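Local coordinates for protein agarase (Pseudoalteromonas fuliginea, PDB 6XJ9) that is an agarase of glycoside hydrolase family 50 that probably hydrolyses the beta-1,4 galactosidic linkages of agarose, at residues Val629-Ala634 against Leu657-Lys662; Gly617-Asp622 against Val639-Ala644. All blocks are in the same frame, centred on the assembly; numbering follows the deposited sequence.

Contact 1. Residues Val629-Ala634 against Leu657-Lys662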
loop_
_atom_site.group_PDB
_atom_site.type_symbol
_atom_site.label_atom_id
_atom_site.label_comp_id
_atom_site.label_asym_id
_atom_site.label_seq_id
_atom_site.Cartn_x
_atom_site.Cartn_y
_atom_site.Cartn_z
ATOM N N VAL A 629 -17.034 27.099 -26.493
ATOM C CA VAL A 629 -15.618 27.009 -26.799
ATOM C C VAL A 629 -15.307 25.554 -27.139
ATOM O O VAL A 629 -14.571 25.286 -28.090
ATOM C CB VAL A 629 -14.773 27.556 -25.629
ATOM C CG1 VAL A 629 -13.277 27.384 -25.868
ATOM C CG2 VAL A 629 -15.106 29.019 -25.347
ATOM N N VAL A 630 -15.905 24.618 -26.386
ATOM C CA VAL A 630 -15.687 23.202 -26.648
ATOM C C VAL A 630 -16.236 22.859 -28.038
ATOM O O VAL A 630 -15.600 22.145 -28.815
ATOM C CB VAL A 630 -16.320 22.286 -25.583
ATOM C CG1 VAL A 630 -16.123 20.821 -25.956
ATOM C CG2 VAL A 630 -15.781 22.540 -24.194
ATOM N N LYS A 631 -17.437 23.373 -28.318
ATOM C CA LYS A 631 -18.113 23.175 -29.591
ATOM C C LYS A 631 -17.247 23.716 -30.726
ATOM O O LYS A 631 -17.065 23.042 -31.729
ATOM C CB LYS A 631 -19.531 23.763 -29.565
ATOM C CG LYS A 631 -20.321 23.603 -30.858
ATOM C CD LYS A 631 -21.660 24.339 -30.850
ATOM C CE LYS A 631 -22.244 24.456 -32.242
ATOM N NZ LYS A 631 -23.588 25.080 -32.217
ATOM N N ALA A 632 -16.703 24.927 -30.564
ATOM C CA ALA A 632 -15.867 25.513 -31.602
ATOM C C ALA A 632 -14.652 24.623 -31.848
ATOM O O ALA A 632 -14.316 24.342 -33.000
ATOM C CB ALA A 632 -15.463 26.924 -31.240
ATOM N N SER A 633 -14.024 24.139 -30.763
ATOM C CA SER A 633 -12.826 23.319 -30.884
ATOM C C SER A 633 -13.088 22.014 -31.643
ATOM O O SER A 633 -12.230 21.544 -32.397
ATOM C CB SER A 633 -12.194 23.069 -29.533
ATOM O OG SER A 633 -12.829 22.003 -28.853
ATOM N N ALA A 634 -14.278 21.435 -31.438
ATOM C CA ALA A 634 -14.620 20.120 -31.963
ATOM C C ALA A 634 -14.572 20.091 -33.490
ATOM O O ALA A 634 -14.381 19.036 -34.075
ATOM C CB ALA A 634 -15.969 19.686 -31.441
ATOM N N LEU A 657 -20.084 15.311 -24.134
ATOM C CA LEU A 657 -19.184 14.941 -25.220
ATOM C C LEU A 657 -19.936 14.230 -26.348
ATOM O O LEU A 657 -19.474 14.194 -27.491
ATOM C CB LEU A 657 -18.064 14.048 -24.672
ATOM C CG LEU A 657 -16.960 14.772 -23.898
ATOM C CD1 LEU A 657 -15.924 13.777 -23.383
ATOM C CD2 LEU A 657 -16.287 15.844 -24.757
ATOM N N SER A 658 -21.106 13.669 -26.023
ATOM C CA SER A 658 -21.935 13.001 -27.010
ATOM C C SER A 658 -22.442 13.992 -28.063
ATOM O O SER A 658 -22.876 13.597 -29.133
ATOM C CB SER A 658 -23.056 12.262 -26.325
ATOM O OG SER A 658 -23.889 13.171 -25.619
ATOM N N GLN A 659 -22.339 15.293 -27.781
ATOM C CA GLN A 659 -22.705 16.346 -28.719
ATOM C C GLN A 659 -21.795 16.329 -29.953
ATOM O O GLN A 659 -22.242 16.704 -31.035
ATOM C CB GLN A 659 -22.617 17.697 -28.007
ATOM C CG GLN A 659 -23.447 18.817 -28.628
ATOM C CD GLN A 659 -23.444 20.043 -27.742
ATOM O OE1 GLN A 659 -23.463 19.956 -26.514
ATOM N NE2 GLN A 659 -23.406 21.208 -28.362
ATOM N N PHE A 660 -20.532 15.896 -29.799
ATOM C CA PHE A 660 -19.529 16.119 -30.837
ATOM C C PHE A 660 -19.003 14.826 -31.442
ATOM O O PHE A 660 -18.420 14.861 -32.517
ATOM C CB PHE A 660 -18.326 16.878 -30.274
ATOM C CG PHE A 660 -18.744 18.052 -29.436
ATOM C CD1 PHE A 660 -19.447 19.108 -30.006
ATOM C CD2 PHE A 660 -18.508 18.057 -28.073
ATOM C CE1 PHE A 660 -19.873 20.173 -29.229
ATOM C CE2 PHE A 660 -18.927 19.131 -27.299
ATOM C CZ PHE A 660 -19.603 20.186 -27.879
ATOM N N ASP A 661 -19.146 13.713 -30.714
ATOM C CA ASP A 661 -18.568 12.434 -31.099
ATOM C C ASP A 661 -17.107 12.620 -31.519
ATOM O O ASP A 661 -16.670 12.122 -32.556
ATOM C CB ASP A 661 -19.436 11.729 -32.151
ATOM C CG ASP A 661 -19.143 10.245 -32.304
ATOM O OD1 ASP A 661 -18.675 9.599 -31.319
ATOM O OD2 ASP A 661 -19.362 9.743 -33.414
ATOM N N LYS A 662 -16.347 13.336 -30.687
ATOM C CA LYS A 662 -14.905 13.430 -30.858
ATOM C C LYS A 662 -14.236 12.636 -29.737
ATOM O O LYS A 662 -14.804 12.543 -28.651
ATOM C CB LYS A 662 -14.481 14.900 -30.767
ATOM C CG LYS A 662 -14.716 15.718 -32.029
ATOM C CD LYS A 662 -13.569 15.550 -32.991
ATOM C CE LYS A 662 -13.917 15.951 -34.405
ATOM N NZ LYS A 662 -12.680 16.267 -35.151
#
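The aromatic ring of F660 meets one side of the helical segment 629-634, where V630, K631 and A634, one turn of helix, offer a methyl, a backbone carbon and another methyl. V630 CG1 lies 3.5 Å from F660 CE2, and K631 CA sits by CE1 of the same ring. A634 CB is 3.8 Å from F660 CG. The ring is delivered by its first torsion: CG stands anti to the carbonyl carbon (chi1 -46°), which carries the phenyl group across to the helix. A634 suits its place because a single methyl lets the root of the F660 side chain come close, while the branched V630 fills the inner end, where F656 and F642 also border it. Q659 CB covers one face of the F660 ring, 3.8 Å above its centre. K662, bent at chi2 (-84°), passes its CE 3.1 Å from A634 O, yet its ammonium is hydrogen-bonded to V637 O beyond the helix. This is the tight part. Within the helix, V630 O accepts from A634 N and also from S633 OG, 2.8 Å away, so the serine's hydroxyl is satisfied locally in a buried place.

Toward solvent the packing thins along K631. It lays only its CB and CG by the ring, CB 3.6 Å from F660 CE1, and its extended chain then leads away; its CD merely comes within 4.4 Å of Q659 NE2. The arrangement is packing of helix 627-634 against the loop that leads into strand 664-666, consistent with the (beta/alpha)8 barrel of this enzyme family.

Contact 2. Residues Gly617-Asp622 against Val639-Ala644; sequences GARFPD and VISFNA
With chi1 of 53°, S641 sets its OG between its own backbone N and carbonyl carbon, facing the 617-622 backbone, while F620 (chi1 -50°) swings its ring to the other side, beside F642 and I640. The serine hydroxyl takes the N-H of R619 (S641 OG to R619 N, 3.0 Å) and also bonds L616 O, so a small two-way group closes the irregular backbone ahead of the strand. A water accepts from A618 N and donates to S641 O, bridging the two segments there. Regular pairing follows: F620 N reaches S641 O at 3.0 Å and N643 N reaches F620 O at 2.8 Å, both donors lying above the carbonyl planes. D622 N then meets N643 O at 3.0 Å, nearly along the C=O axis.

F620 thus bonds to residues on both sides of F642, the pattern of parallel strands, here the two strands of a beta-alpha-beta crossover through helix 627-634. The faces differ in chemistry. On the helix side, the edge of F620 points at the face of F642, planes 60° apart, with F620 CD2 3.7 Å from F642 CE2; bulky apolar groups suit this covered side. On the other, N643 OD1 lies over one face of the R619 guanidinium, near its rim. R619 itself is gripped by N508 and E668, and N643 ND2 by E509 and N508. D622 OD2 touches A644 CB at 3.5 Å and forms a salt bridge to K646; an alanine here would probably leave that lysine without its mate and lose the carboxylate's contact with A644.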
loop_
_atom_site.group_PDB
_atom_site.type_symbol
_atom_site.label_atom_id
_atom_site.label_comp_id
_atom_site.label_asym_id
_atom_site.label_seq_id
_atom_site.Cartn_x
_atom_site.Cartn_y
_atom_site.Cartn_z
ATOM N N GLY A 617 -5.772 20.247 -29.275
ATOM C CA GLY A 617 -6.516 21.312 -28.617
ATOM C C GLY A 617 -5.684 22.063 -27.585
ATOM O O GLY A 617 -4.462 22.131 -27.707
ATOM N N ALA A 618 -6.366 22.617 -26.566
ATOM C CA ALA A 618 -5.806 23.676 -25.737
ATOM C C ALA A 618 -6.020 23.428 -24.242
ATOM O O ALA A 618 -5.844 24.344 -23.445
ATOM C CB ALA A 618 -6.384 25.011 -26.156
ATOM N N ARG A 619 -6.394 22.202 -23.881
ATOM C CA ARG A 619 -6.376 21.699 -22.514
ATOM C C ARG A 619 -7.293 22.550 -21.630
ATOM O O ARG A 619 -6.830 23.322 -20.779
ATOM C CB ARG A 619 -4.937 21.632 -21.976
ATOM C CG ARG A 619 -3.955 20.855 -22.842
ATOM C CD ARG A 619 -2.506 21.233 -22.544
ATOM N NE ARG A 619 -2.068 20.766 -21.236
ATOM C CZ ARG A 619 -1.833 19.496 -20.935
ATOM N NH1 ARG A 619 -2.003 18.544 -21.855
ATOM N NH2 ARG A 619 -1.420 19.186 -19.718
ATOM N N PHE A 620 -8.605 22.433 -21.858
ATOM C CA PHE A 620 -9.540 23.259 -21.103
ATOM C C PHE A 620 -9.639 22.722 -19.679
ATOM O O PHE A 620 -9.747 21.515 -19.500
ATOM C CB PHE A 620 -10.951 23.184 -21.689
ATOM C CG PHE A 620 -11.092 23.408 -23.173
ATOM C CD1 PHE A 620 -10.733 24.616 -23.753
ATOM C CD2 PHE A 620 -11.674 22.429 -23.977
ATOM C CE1 PHE A 620 -10.919 24.826 -25.114
ATOM C CE2 PHE A 620 -11.861 22.641 -25.339
ATOM C CZ PHE A 620 -11.474 23.837 -25.908
ATOM N N PRO A 621 -9.647 23.569 -18.622
ATOM C CA PRO A 621 -9.893 23.069 -17.271
ATOM C C PRO A 621 -11.380 22.744 -17.133
ATOM O O PRO A 621 -12.226 23.419 -17.723
ATOM C CB PRO A 621 -9.456 24.257 -16.398
ATOM C CG PRO A 621 -9.793 25.459 -17.242
ATOM C CD PRO A 621 -9.431 25.029 -18.649
ATOM N N ASP A 622 -11.678 21.674 -16.382
ATOM C CA ASP A 622 -13.036 21.189 -16.196
ATOM C C ASP A 622 -13.872 22.262 -15.491
ATOM O O ASP A 622 -15.095 22.275 -15.611
ATOM C CB ASP A 622 -13.039 19.824 -15.491
ATOM C CG ASP A 622 -12.455 19.854 -14.085
ATOM O OD1 ASP A 622 -11.859 20.889 -13.715
ATOM O OD2 ASP A 622 -12.627 18.842 -13.347
ATOM N N VAL A 639 -8.380 15.624 -31.247
ATOM C CA VAL A 639 -8.741 15.154 -29.913
ATOM C C VAL A 639 -8.994 16.393 -29.066
ATOM O O VAL A 639 -8.201 17.332 -29.124
ATOM C CB VAL A 639 -7.630 14.279 -29.285
ATOM C CG1 VAL A 639 -8.031 13.717 -27.921
ATOM C CG2 VAL A 639 -7.182 13.147 -30.204
ATOM N N ILE A 640 -10.091 16.391 -28.298
ATOM C CA ILE A 640 -10.381 17.491 -27.388
ATOM C C ILE A 640 -9.715 17.191 -26.046
ATOM O O ILE A 640 -10.004 16.168 -25.426
ATOM C CB ILE A 640 -11.889 17.758 -27.195
ATOM C CG1 ILE A 640 -12.710 17.648 -28.482
ATOM C CG2 ILE A 640 -12.084 19.123 -26.560
ATOM C CD1 ILE A 640 -14.211 17.711 -28.237
ATOM N N SER A 641 -8.846 18.108 -25.597
ATOM C CA SER A 641 -8.098 17.927 -24.362
ATOM C C SER A 641 -8.697 18.776 -23.235
ATOM O O SER A 641 -9.148 19.899 -23.466
ATOM C CB SER A 641 -6.635 18.239 -24.579
ATOM O OG SER A 641 -6.488 19.528 -25.160
ATOM N N PHE A 642 -8.733 18.195 -22.026
ATOM C CA PHE A 642 -9.227 18.815 -20.805
ATOM C C PHE A 642 -8.294 18.449 -19.651
ATOM O O PHE A 642 -7.748 17.353 -19.638
ATOM C CB PHE A 642 -10.602 18.257 -20.423
ATOM C CG PHE A 642 -11.680 18.413 -21.468
ATOM C CD1 PHE A 642 -11.846 17.455 -22.459
ATOM C CD2 PHE A 642 -12.532 19.515 -21.455
ATOM C CE1 PHE A 642 -12.854 17.587 -23.404
ATOM C CE2 PHE A 642 -13.541 19.648 -22.399
ATOM C CZ PHE A 642 -13.688 18.688 -23.379
ATOM N N ASN A 643 -8.149 19.352 -18.664
ATOM C CA ASN A 643 -7.524 18.981 -17.400
ATOM C C ASN A 643 -8.636 18.780 -16.367
ATOM O O ASN A 643 -9.602 19.533 -16.352
ATOM C CB ASN A 643 -6.484 20.012 -16.948
ATOM C CG ASN A 643 -5.350 20.205 -17.932
ATOM O OD1 ASN A 643 -5.023 19.297 -18.693
ATOM N ND2 ASN A 643 -4.744 21.383 -17.927
ATOM N N ALA A 644 -8.538 17.736 -15.533
ATOM C CA ALA A 644 -9.611 17.483 -14.574
ATOM C C ALA A 644 -9.050 16.891 -13.285
ATOM O O ALA A 644 -8.899 15.677 -13.163
ATOM C CB ALA A 644 -10.690 16.611 -15.182
HETATM O O HOH W 1 -8.927 21.343 -25.938
#

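How the contacts relate
Contact 2 is wholly buried, its centre about 12 Å from the centre of the chain, whereas the centre of contact 1 lies about 22 Å from it and only part of that contact is buried. Both use the same beta-alpha-beta unit: contact 2 pairs its two strands, and contact 1 sets the connecting helix against the lead-in to the next strand, 664-666. They meet where V629 CG1 comes 3.6 Å from F620 CE1 and K662 CB 3.8 Å from I640 CD1. Their chemistry follows their depth: backbone hydrogen bonds and a polar face dense with charged partners mark the inner contact, while the outer one relies on van der Waals packing of an aromatic ring, with one lysine leading away and another tied to a backbone carbonyl.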